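Local coordinates for putative polysaccharide biosynthesis protein with aminopeptidase-like domain (Clostridium acetobutylicum, PDB 3K9T), which binds one zinc ion per subunit and may act in the biosynthesis of modified polysaccharides; it is not expected to be a peptidase despite its aminopeptidase-like region, at residues Asn261-Lys266 against Ala290-Trp295; Ser32-Gly37 against Pro68-Ile73; Lys105-Asp110 against Tyr154-Asp159; Lys123-Tyr128 against Thr326-Leu331. One frame throughout, in Å; residues are numbered along the deposited sequence.

Interaction 1. Residues Asn261-Lys266 against Ala290-Trp295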
loop_
_atom_site.group_PDB
_atom_site.type_symbol
_atom_site.label_atom_id
_atom_site.label_comp_id
_atom_site.label_asym_id
_atom_site.label_seq_id
_atom_site.Cartn_x
_atom_site.Cartn_y
_atom_site.Cartn_z
ATOM N N ASN A 261 15.390 -14.140 12.108
ATOM C CA ASN A 261 15.211 -13.681 10.759
ATOM C C ASN A 261 14.329 -14.651 9.988
ATOM O O ASN A 261 14.602 -15.838 9.950
ATOM C CB ASN A 261 16.559 -13.622 10.050
ATOM C CG ASN A 261 17.372 -12.394 10.412
ATOM O OD1 ASN A 261 17.206 -11.360 9.803
ATOM N ND2 ASN A 261 18.275 -12.519 11.385
ATOM N N TYR A 262 13.289 -14.138 9.344
ATOM C CA TYR A 262 12.432 -14.953 8.479
ATOM C C TYR A 262 12.538 -14.570 7.021
ATOM O O TYR A 262 12.270 -13.431 6.652
ATOM C CB TYR A 262 10.964 -14.839 8.875
ATOM C CG TYR A 262 10.078 -15.676 7.978
ATOM C CD1 TYR A 262 10.225 -17.061 7.915
ATOM C CD2 TYR A 262 9.093 -15.096 7.208
ATOM C CE1 TYR A 262 9.400 -17.856 7.101
ATOM C CE2 TYR A 262 8.255 -15.881 6.382
ATOM C CZ TYR A 262 8.413 -17.254 6.336
ATOM O OH TYR A 262 7.588 -18.004 5.512
ATOM N N LYS A 263 12.919 -15.531 6.192
ATOM C CA LYS A 263 12.893 -15.360 4.739
ATOM C C LYS A 263 11.563 -15.914 4.246
ATOM O O LYS A 263 11.213 -17.069 4.484
ATOM C CB LYS A 263 14.066 -16.077 4.069
ATOM C CG LYS A 263 14.071 -16.065 2.545
ATOM C CD LYS A 263 15.348 -16.741 2.023
ATOM C CE LYS A 263 15.387 -16.859 0.498
ATOM N NZ LYS A 263 16.715 -17.359 0.023
ATOM N N ARG A 264 10.817 -15.075 3.555
ATOM C CA ARG A 264 9.556 -15.498 3.017
ATOM C C ARG A 264 9.641 -16.458 1.845
ATOM O O ARG A 264 10.629 -16.514 1.117
ATOM C CB ARG A 264 8.805 -14.283 2.529
ATOM C CG ARG A 264 8.402 -13.382 3.622
ATOM C CD ARG A 264 7.791 -12.224 2.995
ATOM N NE ARG A 264 7.064 -11.448 3.964
ATOM C CZ ARG A 264 6.980 -10.129 3.930
ATOM N NH1 ARG A 264 7.612 -9.428 2.998
ATOM N NH2 ARG A 264 6.277 -9.505 4.849
ATOM N N THR A 265 8.535 -17.153 1.642
ATOM C CA THR A 265 8.318 -17.923 0.434
ATOM C C THR A 265 8.323 -16.987 -0.764
ATOM O O THR A 265 8.136 -15.777 -0.610
ATOM C CB THR A 265 6.935 -18.631 0.455
ATOM O OG1 THR A 265 5.857 -17.674 0.253
ATOM C CG2 THR A 265 6.761 -19.385 1.752
ATOM N N LYS A 266 8.477 -17.561 -1.960
ATOM C CA LYS A 266 8.483 -16.776 -3.179
ATOM C C LYS A 266 7.165 -16.006 -3.333
ATOM O O LYS A 266 7.151 -14.966 -3.958
ATOM C CB LYS A 266 8.771 -17.639 -4.425
ATOM C CG LYS A 266 7.582 -18.507 -4.906
ATOM C CD LYS A 266 7.843 -19.322 -6.197
ATOM C CE LYS A 266 7.304 -18.705 -7.541
ATOM N NZ LYS A 266 8.052 -19.375 -8.725
ATOM N N ALA A 290 12.586 -10.825 5.626
ATOM C CA ALA A 290 13.137 -10.516 4.288
ATOM C C ALA A 290 12.257 -11.143 3.255
ATOM O O ALA A 290 11.649 -12.154 3.510
ATOM C CB ALA A 290 14.552 -11.082 4.139
ATOM N N ASP A 291 12.194 -10.553 2.079
ATOM C CA ASP A 291 11.486 -11.171 0.952
ATOM C C ASP A 291 12.335 -12.279 0.364
ATOM O O ASP A 291 13.539 -12.369 0.584
ATOM C CB ASP A 291 11.168 -10.151 -0.162
ATOM C CG ASP A 291 10.069 -9.138 0.236
ATOM O OD1 ASP A 291 8.932 -9.553 0.545
ATOM O OD2 ASP A 291 10.353 -7.916 0.225
ATOM N N PHE A 292 11.681 -13.133 -0.399
ATOM C CA PHE A 292 12.349 -14.205 -1.087
ATOM C C PHE A 292 13.381 -13.702 -2.064
ATOM O O PHE A 292 13.228 -12.668 -2.652
ATOM C CB PHE A 292 11.340 -15.030 -1.869
ATOM C CG PHE A 292 11.960 -16.121 -2.734
ATOM C CD1 PHE A 292 12.300 -17.340 -2.191
ATOM C CD2 PHE A 292 12.139 -15.929 -4.102
ATOM C CE1 PHE A 292 12.824 -18.341 -2.974
ATOM C CE2 PHE A 292 12.662 -16.910 -4.883
ATOM C CZ PHE A 292 13.005 -18.133 -4.317
ATOM N N PHE A 293 14.452 -14.468 -2.194
ATOM C CA PHE A 293 15.425 -14.311 -3.267
ATOM C C PHE A 293 15.842 -15.735 -3.581
ATOM O O PHE A 293 15.993 -16.519 -2.645
ATOM C CB PHE A 293 16.618 -13.447 -2.838
ATOM C CG PHE A 293 17.171 -13.791 -1.478
ATOM C CD1 PHE A 293 16.637 -13.223 -0.335
ATOM C CD2 PHE A 293 18.239 -14.671 -1.348
ATOM C CE1 PHE A 293 17.158 -13.538 0.919
ATOM C CE2 PHE A 293 18.763 -14.975 -0.109
ATOM C CZ PHE A 293 18.223 -14.408 1.022
ATOM N N PRO A 294 16.039 -16.069 -4.874
ATOM C CA PRO A 294 16.382 -17.413 -5.342
ATOM C C PRO A 294 17.886 -17.812 -5.168
ATOM O O PRO A 294 18.532 -18.366 -6.069
ATOM C CB PRO A 294 15.957 -17.369 -6.803
ATOM C CG PRO A 294 16.356 -15.974 -7.201
ATOM C CD PRO A 294 16.084 -15.110 -5.982
ATOM N N TRP A 295 18.425 -17.520 -3.992
ATOM C CA TRP A 295 19.699 -18.085 -3.582
ATOM C C TRP A 295 19.663 -18.204 -2.051
ATOM O O TRP A 295 18.648 -17.869 -1.423
ATOM C CB TRP A 295 20.912 -17.324 -4.152
ATOM C CG TRP A 295 20.960 -15.921 -3.749
ATOM C CD1 TRP A 295 21.513 -15.419 -2.607
ATOM C CD2 TRP A 295 20.432 -14.813 -4.465
ATOM N NE1 TRP A 295 21.372 -14.061 -2.575
ATOM C CE2 TRP A 295 20.703 -13.660 -3.701
ATOM C CE3 TRP A 295 19.735 -14.677 -5.678
ATOM C CZ2 TRP A 295 20.312 -12.370 -4.114
ATOM C CZ3 TRP A 295 19.354 -13.388 -6.098
ATOM C CH2 TRP A 295 19.655 -12.255 -5.314
HETATM O O HOH W 1 8.727 -13.152 -0.819
#
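Lys263 reaches along the loop that follows Ala290 and lays its charged end over the ring of Phe293. Its CG stands anti to the backbone N (chi1 175°), and the rest of the chain is extended, which carries the amine as far as Phe293. Lys263 NZ lies 3.4 Å from the centroid of the Phe293 ring, a cation-pi contact over the face. Lys263 CE sits nearly above the ring centre as a CH-pi donor. The same NZ donates to Phe293 O at 2.9 Å, in the carbonyl plane, and forms a salt bridge to Glu299.

Phe292 packs differently. Its ring takes Lys266 CB over the centre of one face, 3.9 Å from CB to the ring centroid, while Arg264 O lies at the ring edge. A water links Thr265 O to Phe292 N and bridges the two backbones there.

Arg264 runs beside Asp291, the two side chains pointing the same way. Arg264 NH1 meets Asp291 OD1 at 2.8 Å. The donor comes from above the carboxylate plane, and the bond is bent. Arg264 NE has a second acid, Glu277.

The ring of Trp295, further along the loop, meets Phe390 and Trp394 of a second subunit, so this loop lies at a trimer interface. At the base, Ala290 N donates to Tyr262 O (2.8 Å) and Arg264 N to Ala290 O (3.0 Å). This is a parallel bridge between strands 260-263 and 287-290, at the edge of the mixed sheet of the aminopeptidase-like domain.

Interaction 2. Residues Ser32-Gly37 against Pro68-Ile73; sequences SITGNG and PKEWNI
Thr34 and Trp71 meet at the close-packed part of this contact. Trp71 N donates to Thr34 OG1 at 2.9 Å, nearly straight. OG1 sits between the backbone N and the carbonyl carbon (chi1 66°), turned to the strand, and also bonds Tyr99 OH. Ser32 CB touches the edge of the Trp71 ring at CE3, 3.7 Å away. Ile33 CD1 meets Pro68 CG at the same distance. Gly35 CA comes within 3.3 Å of Trp71 O, and its positive phi of 117° suits a glycine.

The side of Asn36 is more open to solvent and is held by polar groups. Asn72 OD1 accepts from Asn36 N at 2.8 Å, on a lone pair in the carbonyl plane. The two side chains cross at about a right angle, with their amide planes 39° apart. Asn72 ND2 donates to Glu70 OE2, which steadies the amide. Glu70 OE2 also forms a salt bridge to Arg39.

Gly35 is the N-cap of helix 36-45, so the Asn72 bond reaches the first turn of that helix. Strand 70-79 of the insert thus lies against the start of an aminopeptidase-like helix. Within its sheet, strand 70-79 lies between strands 85-88 and 153-163, while Ile33 and Pro68 both touch Ile229 of helix 229-237.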
loop_
_atom_site.group_PDB
_atom_site.type_symbol
_atom_site.label_atom_id
_atom_site.label_comp_id
_atom_site.label_asym_id
_atom_site.label_seq_id
_atom_site.Cartn_x
_atom_site.Cartn_y
_atom_site.Cartn_z
ATOM N N SER A 32 30.321 -34.088 4.374
ATOM C CA SER A 32 30.424 -33.452 3.069
ATOM C C SER A 32 29.055 -33.762 2.405
ATOM O O SER A 32 28.121 -34.214 3.092
ATOM C CB SER A 32 31.608 -34.012 2.272
ATOM O OG SER A 32 31.746 -33.370 1.013
ATOM N N ILE A 33 28.926 -33.545 1.097
ATOM C CA ILE A 33 27.670 -33.865 0.413
ATOM C C ILE A 33 27.408 -35.374 0.297
ATOM O O ILE A 33 26.312 -35.786 -0.035
ATOM C CB ILE A 33 27.543 -33.193 -0.950
ATOM C CG1 ILE A 33 28.716 -33.509 -1.865
ATOM C CG2 ILE A 33 27.424 -31.683 -0.772
ATOM C CD1 ILE A 33 28.370 -33.130 -3.344
ATOM N N THR A 34 28.446 -36.174 0.518
ATOM C CA THR A 34 28.363 -37.619 0.534
ATOM C C THR A 34 29.339 -38.084 1.607
ATOM O O THR A 34 30.055 -37.271 2.169
ATOM C CB THR A 34 28.750 -38.264 -0.831
ATOM O OG1 THR A 34 30.144 -38.039 -1.098
ATOM C CG2 THR A 34 27.894 -37.713 -1.958
ATOM N N GLY A 35 29.333 -39.371 1.923
ATOM C CA GLY A 35 30.391 -39.942 2.757
ATOM C C GLY A 35 30.020 -40.534 4.099
ATOM O O GLY A 35 28.884 -40.386 4.579
ATOM N N ASN A 36 30.996 -41.200 4.712
ATOM C CA ASN A 36 30.761 -41.848 6.011
ATOM C C ASN A 36 30.485 -40.860 7.161
ATOM O O ASN A 36 29.933 -41.226 8.191
ATOM C CB ASN A 36 31.910 -42.808 6.375
ATOM C CG ASN A 36 31.922 -44.070 5.518
ATOM O OD1 ASN A 36 30.891 -44.540 5.065
ATOM N ND2 ASN A 36 33.097 -44.614 5.302
ATOM N N GLY A 37 30.831 -39.600 6.960
ATOM C CA GLY A 37 30.584 -38.582 7.966
ATOM C C GLY A 37 29.112 -38.312 8.006
ATOM O O GLY A 37 28.530 -38.135 9.084
ATOM N N PRO A 68 26.803 -37.066 -7.571
ATOM C CA PRO A 68 28.282 -37.169 -7.648
ATOM C C PRO A 68 28.901 -38.473 -7.129
ATOM O O PRO A 68 28.221 -39.309 -6.552
ATOM C CB PRO A 68 28.760 -36.031 -6.743
ATOM C CG PRO A 68 27.655 -35.858 -5.715
ATOM C CD PRO A 68 26.353 -36.188 -6.471
ATOM N N LYS A 69 30.202 -38.613 -7.349
ATOM C CA LYS A 69 30.987 -39.657 -6.714
ATOM C C LYS A 69 30.980 -39.428 -5.214
ATOM O O LYS A 69 30.749 -38.314 -4.723
ATOM C CB LYS A 69 32.432 -39.669 -7.210
ATOM C CG LYS A 69 32.544 -40.115 -8.659
ATOM C CD LYS A 69 33.971 -40.364 -9.150
ATOM C CE LYS A 69 33.931 -40.813 -10.611
ATOM N NZ LYS A 69 34.649 -42.095 -10.832
ATOM N N GLU A 70 31.223 -40.509 -4.485
ATOM C CA GLU A 70 31.258 -40.444 -3.055
ATOM C C GLU A 70 32.667 -40.112 -2.617
ATOM O O GLU A 70 33.636 -40.679 -3.137
ATOM C CB GLU A 70 30.794 -41.780 -2.452
ATOM C CG GLU A 70 30.902 -41.795 -0.939
ATOM C CD GLU A 70 30.366 -43.044 -0.299
ATOM O OE1 GLU A 70 29.461 -43.716 -0.866
ATOM O OE2 GLU A 70 30.848 -43.327 0.814
ATOM N N TRP A 71 32.767 -39.223 -1.633
ATOM C CA TRP A 71 34.052 -38.773 -1.082
ATOM C C TRP A 71 34.189 -39.224 0.364
ATOM O O TRP A 71 33.212 -39.167 1.141
ATOM C CB TRP A 71 34.153 -37.241 -1.143
ATOM C CG TRP A 71 35.464 -36.677 -0.691
ATOM C CD1 TRP A 71 36.670 -36.815 -1.320
ATOM C CD2 TRP A 71 35.713 -35.891 0.476
ATOM N NE1 TRP A 71 37.652 -36.164 -0.616
ATOM C CE2 TRP A 71 37.090 -35.586 0.491
ATOM C CE3 TRP A 71 34.908 -35.406 1.511
ATOM C CZ2 TRP A 71 37.676 -34.822 1.500
ATOM C CZ3 TRP A 71 35.491 -34.627 2.508
ATOM C CH2 TRP A 71 36.860 -34.341 2.491
ATOM N N ASN A 72 35.404 -39.650 0.721
ATOM C CA ASN A 72 35.734 -40.044 2.091
ATOM C C ASN A 72 37.138 -39.618 2.458
ATOM O O ASN A 72 37.957 -39.423 1.569
ATOM C CB ASN A 72 35.574 -41.538 2.273
ATOM C CG ASN A 72 34.134 -41.920 2.466
ATOM O OD1 ASN A 72 33.541 -41.640 3.527
ATOM N ND2 ASN A 72 33.536 -42.529 1.435
ATOM N N ILE A 73 37.422 -39.476 3.753
ATOM C CA ILE A 73 38.741 -39.023 4.173
ATOM C C ILE A 73 39.114 -39.670 5.495
ATOM O O ILE A 73 38.304 -39.698 6.407
ATOM C CB ILE A 73 38.803 -37.448 4.222
ATOM C CG1 ILE A 73 40.197 -36.927 4.619
ATOM C CG2 ILE A 73 37.732 -36.870 5.150
ATOM C CD1 ILE A 73 40.496 -35.495 4.112
#

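Interaction 3. Residues Lys105-Asp110 against Tyr154-Asp159; sequences KTMTLD and YEVVID
Met107, a selenomethionine, has a nearly eclipsed chi1 of 12° and a bend at chi3, which together fold its chain over Val156. Val156 CG1 stands anti to the backbone N (chi1 -179°), and its CG2 is turned to Met107. The two side chains cross at about a right angle on one face of an antiparallel beta sheet in the insert region. Strand 103-108 is the outer strand there, paired with 153-163.

Lys105 and Val156 form a hydrogen-bonded pair, with Val156 N to Lys105 O at 2.7 Å and a return bond from Lys105 N to Val156 O. Met107 and Tyr154 form the next such pair. Between them, Thr106 and Glu155 make a non-hydrogen-bonded pair with their side chains on the other face. Between the backbones, Thr106 CA approaches Tyr154 O to 3.2 Å, a CA-H...O contact. Glu155 OE1 forms a salt bridge to Arg79 of strand 70-79.

Tyr154 has Met107 O at its ring edge, and its OH bonds Cys150 O. Leu109, where helix 109-112 begins, lies beside this ring and points the same way. Its CD1 is 3.8 Å from Tyr154 CE2. The diagonal contact on the same face is closer, with Met107 CG 3.4 Å from Val156 CG2.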
loop_
_atom_site.group_PDB
_atom_site.type_symbol
_atom_site.label_atom_id
_atom_site.label_comp_id
_atom_site.label_asym_id
_atom_site.label_seq_id
_atom_site.Cartn_x
_atom_site.Cartn_y
_atom_site.Cartn_z
ATOM N N LYS A 105 52.802 -36.144 -1.486
ATOM C CA LYS A 105 53.890 -35.446 -2.153
ATOM C C LYS A 105 54.882 -34.807 -1.201
ATOM O O LYS A 105 54.581 -34.591 -0.031
ATOM C CB LYS A 105 53.312 -34.310 -2.989
ATOM C CG LYS A 105 52.257 -34.716 -4.010
ATOM C CD LYS A 105 52.203 -33.734 -5.196
ATOM C CE LYS A 105 50.803 -33.599 -5.782
ATOM N NZ LYS A 105 50.838 -33.188 -7.212
ATOM N N THR A 106 56.082 -34.533 -1.713
ATOM C CA THR A 106 56.986 -33.617 -1.039
ATOM C C THR A 106 57.011 -32.380 -1.895
ATOM O O THR A 106 57.184 -32.457 -3.095
ATOM C CB THR A 106 58.411 -34.133 -0.841
ATOM O OG1 THR A 106 58.435 -34.976 0.313
ATOM C CG2 THR A 106 59.357 -32.955 -0.582
HETATM N N MSE A 107 56.785 -31.235 -1.281
HETATM C CA MSE A 107 56.849 -29.980 -1.993
HETATM C C MSE A 107 57.506 -28.908 -1.137
HETATM O O MSE A 107 57.525 -28.993 0.102
HETATM C CB MSE A 107 55.470 -29.537 -2.507
HETATM C CG MSE A 107 54.303 -30.303 -1.964
HETATM SE SE MSE A 107 52.662 -29.733 -2.830
HETATM C CE MSE A 107 51.863 -31.464 -2.856
ATOM N N THR A 108 58.097 -27.933 -1.819
ATOM C CA THR A 108 58.685 -26.795 -1.153
ATOM C C THR A 108 57.545 -25.819 -0.830
ATOM O O THR A 108 56.449 -25.939 -1.393
ATOM C CB THR A 108 59.766 -26.125 -2.018
ATOM O OG1 THR A 108 59.151 -25.281 -2.995
ATOM C CG2 THR A 108 60.666 -27.186 -2.700
ATOM N N LEU A 109 57.799 -24.867 0.072
ATOM C CA LEU A 109 56.767 -23.901 0.476
ATOM C C LEU A 109 56.146 -23.210 -0.734
ATOM O O LEU A 109 54.904 -23.085 -0.817
ATOM C CB LEU A 109 57.298 -22.850 1.472
ATOM C CG LEU A 109 56.244 -21.915 2.122
ATOM C CD1 LEU A 109 55.195 -22.681 2.899
ATOM C CD2 LEU A 109 56.861 -20.879 3.043
ATOM N N ASP A 110 57.000 -22.790 -1.674
ATOM C CA ASP A 110 56.536 -22.087 -2.871
ATOM C C ASP A 110 55.637 -22.927 -3.781
ATOM O O ASP A 110 54.772 -22.374 -4.473
ATOM C CB ASP A 110 57.717 -21.567 -3.662
ATOM C CG ASP A 110 58.517 -20.556 -2.887
ATOM O OD1 ASP A 110 57.900 -19.656 -2.270
ATOM O OD2 ASP A 110 59.763 -20.669 -2.889
ATOM N N TYR A 154 58.150 -30.035 2.530
ATOM C CA TYR A 154 57.018 -30.465 3.305
ATOM C C TYR A 154 56.464 -31.752 2.729
ATOM O O TYR A 154 56.372 -31.887 1.523
ATOM C CB TYR A 154 55.936 -29.377 3.286
ATOM C CG TYR A 154 56.273 -28.124 4.071
ATOM C CD1 TYR A 154 56.116 -28.090 5.456
ATOM C CD2 TYR A 154 56.730 -26.970 3.429
ATOM C CE1 TYR A 154 56.417 -26.951 6.189
ATOM C CE2 TYR A 154 57.025 -25.813 4.154
ATOM C CZ TYR A 154 56.866 -25.810 5.543
ATOM O OH TYR A 154 57.159 -24.681 6.291
ATOM N N GLU A 155 56.133 -32.700 3.601
ATOM C CA GLU A 155 55.356 -33.872 3.218
ATOM C C GLU A 155 53.885 -33.431 3.232
ATOM O O GLU A 155 53.401 -32.875 4.229
ATOM C CB GLU A 155 55.558 -35.026 4.203
ATOM C CG GLU A 155 55.147 -36.395 3.647
ATOM C CD GLU A 155 55.083 -37.494 4.705
ATOM O OE1 GLU A 155 55.309 -37.216 5.897
ATOM O OE2 GLU A 155 54.778 -38.645 4.341
ATOM N N VAL A 156 53.201 -33.659 2.117
ATOM C CA VAL A 156 51.819 -33.269 1.941
ATOM C C VAL A 156 50.993 -34.517 1.704
ATOM O O VAL A 156 51.152 -35.192 0.687
ATOM C CB VAL A 156 51.670 -32.330 0.747
ATOM C CG1 VAL A 156 50.197 -31.895 0.575
ATOM C CG2 VAL A 156 52.605 -31.124 0.921
ATOM N N VAL A 157 50.109 -34.805 2.653
ATOM C CA VAL A 157 49.277 -35.986 2.616
ATOM C C VAL A 157 47.797 -35.628 2.774
ATOM O O VAL A 157 47.411 -34.976 3.745
ATOM C CB VAL A 157 49.648 -36.956 3.778
ATOM C CG1 VAL A 157 48.686 -38.124 3.814
ATOM C CG2 VAL A 157 51.070 -37.439 3.649
ATOM N N ILE A 158 46.997 -36.015 1.787
ATOM C CA ILE A 158 45.547 -36.048 1.913
ATOM C C ILE A 158 45.145 -37.490 1.575
ATOM O O ILE A 158 45.147 -37.881 0.404
ATOM C CB ILE A 158 44.794 -35.085 0.960
ATOM C CG1 ILE A 158 45.163 -33.625 1.225
ATOM C CG2 ILE A 158 43.294 -35.273 1.120
ATOM C CD1 ILE A 158 44.627 -32.633 0.141
ATOM N N ASP A 159 44.813 -38.266 2.607
ATOM C CA ASP A 159 44.411 -39.659 2.465
ATOM C C ASP A 159 42.903 -39.719 2.301
ATOM O O ASP A 159 42.166 -39.939 3.270
ATOM C CB ASP A 159 44.850 -40.476 3.694
ATOM C CG ASP A 159 44.612 -41.965 3.528
ATOM O OD1 ASP A 159 44.290 -42.387 2.393
ATOM O OD2 ASP A 159 44.741 -42.702 4.536
#

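Interaction 4. Residues Lys123-Tyr128 against Thr326-Leu331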
loop_
_atom_site.group_PDB
_atom_site.type_symbol
_atom_site.label_atom_id
_atom_site.label_comp_id
_atom_site.label_asym_id
_atom_site.label_seq_id
_atom_site.Cartn_x
_atom_site.Cartn_y
_atom_site.Cartn_z
ATOM N N LYS A 123 43.067 -12.948 10.871
ATOM C CA LYS A 123 44.291 -13.733 10.852
ATOM C C LYS A 123 44.297 -14.993 11.698
ATOM O O LYS A 123 45.248 -15.761 11.679
ATOM C CB LYS A 123 45.481 -12.821 11.199
ATOM C CG LYS A 123 45.699 -11.680 10.179
ATOM C CD LYS A 123 47.147 -11.216 10.159
ATOM C CE LYS A 123 47.490 -10.470 11.423
ATOM N NZ LYS A 123 48.895 -10.684 11.838
ATOM N N ASP A 124 43.197 -15.208 12.393
ATOM C CA ASP A 124 43.001 -16.327 13.290
ATOM C C ASP A 124 41.917 -17.329 12.808
ATOM O O ASP A 124 41.552 -18.235 13.548
ATOM C CB ASP A 124 42.569 -15.750 14.631
ATOM C CG ASP A 124 41.308 -14.786 14.510
ATOM O OD1 ASP A 124 41.115 -14.053 13.476
ATOM O OD2 ASP A 124 40.520 -14.747 15.497
ATOM N N ARG A 125 41.396 -17.168 11.594
ATOM C CA ARG A 125 40.311 -18.030 11.130
ATOM C C ARG A 125 40.755 -19.011 10.091
ATOM O O ARG A 125 41.619 -18.714 9.287
ATOM C CB ARG A 125 39.160 -17.179 10.577
ATOM C CG ARG A 125 38.484 -16.354 11.682
ATOM C CD ARG A 125 37.324 -15.590 11.186
ATOM N NE ARG A 125 36.768 -14.687 12.202
ATOM C CZ ARG A 125 35.796 -13.807 11.957
ATOM N NH1 ARG A 125 35.273 -13.729 10.744
ATOM N NH2 ARG A 125 35.338 -13.004 12.918
ATOM N N ILE A 126 40.170 -20.207 10.126
ATOM C CA ILE A 126 40.419 -21.208 9.097
ATOM C C ILE A 126 39.260 -21.096 8.101
ATOM O O ILE A 126 38.102 -21.186 8.465
ATOM C CB ILE A 126 40.529 -22.628 9.672
ATOM C CG1 ILE A 126 41.600 -22.684 10.775
ATOM C CG2 ILE A 126 40.854 -23.645 8.544
ATOM C CD1 ILE A 126 41.532 -23.962 11.673
ATOM N N PRO A 127 39.566 -20.848 6.835
ATOM C CA PRO A 127 38.448 -20.818 5.914
ATOM C C PRO A 127 37.939 -22.219 5.536
ATOM O O PRO A 127 38.731 -23.145 5.413
ATOM C CB PRO A 127 39.019 -20.100 4.686
ATOM C CG PRO A 127 40.485 -20.294 4.750
ATOM C CD PRO A 127 40.848 -20.520 6.195
ATOM N N TYR A 128 36.622 -22.334 5.368
ATOM C CA TYR A 128 35.962 -23.541 4.850
ATOM C C TYR A 128 35.831 -23.471 3.335
ATOM O O TYR A 128 35.220 -22.565 2.800
ATOM C CB TYR A 128 34.579 -23.715 5.502
ATOM C CG TYR A 128 33.660 -24.752 4.878
ATOM C CD1 TYR A 128 34.034 -26.094 4.763
ATOM C CD2 TYR A 128 32.404 -24.385 4.451
ATOM C CE1 TYR A 128 33.174 -27.032 4.181
ATOM C CE2 TYR A 128 31.529 -25.307 3.873
ATOM C CZ TYR A 128 31.920 -26.619 3.730
ATOM O OH TYR A 128 30.993 -27.475 3.194
ATOM N N THR A 326 33.839 -20.277 8.376
ATOM C CA THR A 326 35.146 -20.307 8.995
ATOM C C THR A 326 35.065 -21.012 10.354
ATOM O O THR A 326 33.971 -21.280 10.875
ATOM C CB THR A 326 35.711 -18.894 9.240
ATOM O OG1 THR A 326 35.176 -18.383 10.467
ATOM C CG2 THR A 326 35.419 -17.923 8.055
ATOM N N SER A 327 36.241 -21.292 10.923
ATOM C CA SER A 327 36.379 -21.949 12.206
ATOM C C SER A 327 35.835 -21.118 13.373
ATOM O O SER A 327 35.753 -21.595 14.488
ATOM C CB SER A 327 37.852 -22.274 12.442
ATOM O OG SER A 327 38.675 -21.109 12.340
ATOM N N ALA A 328 35.484 -19.863 13.119
ATOM C CA ALA A 328 34.880 -18.982 14.117
ATOM C C ALA A 328 33.452 -19.475 14.448
ATOM O O ALA A 328 32.954 -19.270 15.549
ATOM C CB ALA A 328 34.871 -17.543 13.587
ATOM N N ASP A 329 32.796 -20.112 13.480
ATOM C CA ASP A 329 31.493 -20.723 13.689
ATOM C C ASP A 329 31.670 -22.052 14.456
ATOM O O ASP A 329 31.433 -23.155 13.922
ATOM C CB ASP A 329 30.805 -20.975 12.344
ATOM C CG ASP A 329 29.356 -21.445 12.498
ATOM O OD1 ASP A 329 28.867 -21.455 13.646
ATOM O OD2 ASP A 329 28.709 -21.795 11.480
ATOM N N ASN A 330 32.054 -21.910 15.718
ATOM C CA ASN A 330 32.370 -23.015 16.580
ATOM C C ASN A 330 31.386 -23.172 17.739
ATOM O O ASN A 330 30.401 -22.460 17.823
ATOM C CB ASN A 330 33.783 -22.790 17.108
ATOM C CG ASN A 330 33.931 -21.523 17.905
ATOM O OD1 ASN A 330 33.018 -21.069 18.587
ATOM N ND2 ASN A 330 35.114 -20.946 17.839
ATOM N N LEU A 331 31.686 -24.076 18.667
ATOM C CA LEU A 331 30.764 -24.386 19.758
ATOM C C LEU A 331 30.388 -23.177 20.632
ATOM O O LEU A 331 29.209 -22.965 20.995
ATOM C CB LEU A 331 31.329 -25.555 20.574
ATOM C CG LEU A 331 31.285 -26.909 19.838
ATOM C CD1 LEU A 331 32.088 -27.961 20.594
ATOM C CD2 LEU A 331 29.791 -27.389 19.587
HETATM O O HOH W 2 38.892 -19.812 14.753
#
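Ile126 and Ser327 join two loops beside a single backbone bridge of Pro127 with Thr326, with Ser327 N donating to Ile126 O at 3.1 Å, on a lone pair in the carbonyl plane. The loop 326-331 opens with a type I beta turn from Thr326 to Asp329. Thr326 OG1 adds an ST turn by accepting from Ala328 N at 3.1 Å, and the hydroxyl also bonds Gly323 O.

Ser327 returns a second bond through its side chain. OG lies between the backbone N and the carbonyl carbon (chi1 55°), and this places it in front of Ile126 N. Ile126 N donates to Ser327 OG at 2.8 Å, nearly straight, so the NH and the carbonyl of Ile126 are both held by Ser327. A water also bonds Ser327 OG and reaches Asp124 O weakly. The side chain of Ile126 packs along the Ser327 CB and OG atoms.

Arg125 covers the start of the turn. Its chain is extended from CG to NE, and Arg125 CD passes 3.6 Å from Thr326 OG1. Ala328 CB sits over one face of the guanidinium group. At the tip, Arg125 NH1 forms a salt bridge to Asp322.

The contact borders the zinc site. Tyr128 meets the ligand His325 edge-to-face and also touches the ring of His190, a second ligand. Asp329 OD2 accepts from the backbone N of Asp196, the third ligand, consistent with a second-shell role in positioning it. Across the bridge, Thr326 CA comes to 3.1 Å from Ile126 O, a CA-H...O contact on the oxygen that Ser327 N also uses.

Interactions 2 and 3 share the antiparallel sheet of the insert, where strands 70-79 and 153-163 are neighbours. Their centres are 23 Å apart, and they touch through Ile73 with Ile158 and Asp159. Interaction 2 closes before the others open along the chain, and ties this sheet to helix 36-45 of the aminopeptidase-like part. Interaction 4 lies beside the zinc ion, with nearest atoms about 6 Å from interaction 2. Interaction 1 lies at the edge of the mixed sheet, about 27 Å from interaction 4 between centres, and is nested inside the loop that interaction 4 closes. Interactions 3 and 4 alternate along the chain. Two of these contacts, 2 and 4, thus join the insert to the aminopeptidase-like part.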